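Local coordinates for chromosomal replication initiator protein DnaA (Aquifex aeolicus, PDB 1L8Q) that binds ATP through its AAA+ domain and probably binds the replication origin oriC to start chromosomal replication once per cell cycle, at residues 215-218 / 219-222. Sequence-based numbering, arbitrary orientation.
Sequences GFEG and LERK
Glu220 passes its CG over one face of the Phe216 ring, one helical turn back, and its carboxylate carries on past CE2 and CZ. CG stands 4.1 Å above the ring plane, offset toward the rim; Glu220 CD lies 3.4 Å from Phe216 CE2. The carboxylate is tilted 37° from the ring plane. With CG anti to the backbone N (chi1 175°), the Phe216 ring is set where the Glu220 chain, extended beyond CG, can run across it. Were Glu220 an alanine, the methylene cover over this side of the Phe216 ring would go, and the ring would probably be held less firmly on that face. The backbone beneath forms the first two turns of helix 216-241, with Gly215 as N-cap: Leu219 N hydrogen-bonds to Gly215 O at 3.0 Å, and Lys222 N to Gly218 O at 2.9 Å. Glu220 N to Phe216 O and Arg221 N to Glu217 O complete the i to i+4 ladder. Gly215, with phi 82°, also ends the preceding helix; a side chain there would press on the carbonyl before it. Lys222 turns away to a salt bridge with Glu226. Leu219, buried, packs against Leu210 and Ile211 of helix 201-214 and Tyr193 of helix 188-197, while Phe216 touches Ile211 and Val190, so helix 216-241, which opens domain IV, thought to bind dsDNA, starts against the last helices of the AAA+ region.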
loop_
_atom_site.group_PDB
_atom_site.type_symbol
_atom_site.label_atom_id
_atom_site.label_comp_id
_atom_site.label_asym_id
_atom_site.label_seq_id
_atom_site.Cartn_x
_atom_site.Cartn_y
_atom_site.Cartn_z
ATOM N N GLY A 215 0.574 26.906 1.291
ATOM C CA GLY A 215 -0.804 27.362 1.223
ATOM C C GLY A 215 -1.562 26.498 0.208
ATOM O O GLY A 215 -0.962 25.978 -0.745
ATOM N N PHE A 216 -2.872 26.340 0.386
ATOM C CA PHE A 216 -3.617 25.500 -0.543
ATOM C C PHE A 216 -3.442 26.020 -1.968
ATOM O O PHE A 216 -3.238 25.248 -2.914
ATOM C CB PHE A 216 -5.101 25.430 -0.184
ATOM C CG PHE A 216 -5.927 24.667 -1.186
ATOM C CD1 PHE A 216 -5.727 23.303 -1.369
ATOM C CD2 PHE A 216 -6.888 25.318 -1.955
ATOM C CE1 PHE A 216 -6.452 22.602 -2.282
ATOM C CE2 PHE A 216 -7.650 24.621 -2.885
ATOM C CZ PHE A 216 -7.431 23.245 -3.052
ATOM N N GLU A 217 -3.506 27.332 -2.124
ATOM C CA GLU A 217 -3.403 27.919 -3.463
ATOM C C GLU A 217 -1.969 27.931 -4.006
ATOM O O GLU A 217 -1.756 28.078 -5.213
ATOM C CB GLU A 217 -4.053 29.303 -3.518
ATOM C CG GLU A 217 -5.509 29.262 -3.090
ATOM C CD GLU A 217 -6.224 30.592 -3.243
ATOM O OE1 GLU A 217 -5.563 31.641 -3.222
ATOM O OE2 GLU A 217 -7.457 30.592 -3.374
ATOM N N GLY A 218 -1.005 27.737 -3.109
ATOM C CA GLY A 218 0.386 27.626 -3.484
ATOM C C GLY A 218 0.610 26.272 -4.109
ATOM O O GLY A 218 1.319 26.152 -5.104
ATOM N N LEU A 219 -0.033 25.253 -3.543
ATOM C CA LEU A 219 0.063 23.895 -4.068
ATOM C C LEU A 219 -0.590 23.823 -5.431
ATOM O O LEU A 219 -0.049 23.222 -6.363
ATOM C CB LEU A 219 -0.577 22.879 -3.107
ATOM C CG LEU A 219 -0.420 21.422 -3.579
ATOM C CD1 LEU A 219 1.047 21.106 -3.951
ATOM C CD2 LEU A 219 -0.968 20.449 -2.525
ATOM N N GLU A 220 -1.739 24.456 -5.569
ATOM C CA GLU A 220 -2.411 24.449 -6.862
ATOM C C GLU A 220 -1.527 25.087 -7.929
ATOM O O GLU A 220 -1.392 24.554 -9.042
ATOM C CB GLU A 220 -3.782 25.123 -6.779
ATOM C CG GLU A 220 -4.822 24.258 -6.070
ATOM C CD GLU A 220 -6.178 24.912 -5.974
ATOM O OE1 GLU A 220 -7.162 24.285 -6.411
ATOM O OE2 GLU A 220 -6.272 26.043 -5.449
ATOM N N ARG A 221 -0.877 26.189 -7.575
ATOM C CA ARG A 221 0.019 26.850 -8.498
ATOM C C ARG A 221 1.204 25.962 -8.852
ATOM O O ARG A 221 1.530 25.780 -10.028
ATOM C CB ARG A 221 0.515 28.156 -7.904
ATOM C CG ARG A 221 1.108 29.122 -8.914
ATOM C CD ARG A 221 1.776 30.321 -8.287
ATOM N NE ARG A 221 2.097 31.366 -9.258
ATOM C CZ ARG A 221 3.179 31.367 -10.030
ATOM N NH1 ARG A 221 4.045 30.373 -9.954
ATOM N NH2 ARG A 221 3.393 32.363 -10.882
ATOM N N LYS A 222 1.842 25.399 -7.836
ATOM C CA LYS A 222 2.983 24.544 -8.065
ATOM C C LYS A 222 2.572 23.384 -8.952
ATOM O O LYS A 222 3.276 23.049 -9.913
ATOM C CB LYS A 222 3.583 24.054 -6.740
ATOM C CG LYS A 222 4.865 23.209 -6.885
ATOM C CD LYS A 222 5.845 23.833 -7.871
ATOM C CE LYS A 222 7.260 23.238 -7.719
ATOM N NZ LYS A 222 7.334 21.766 -8.054
#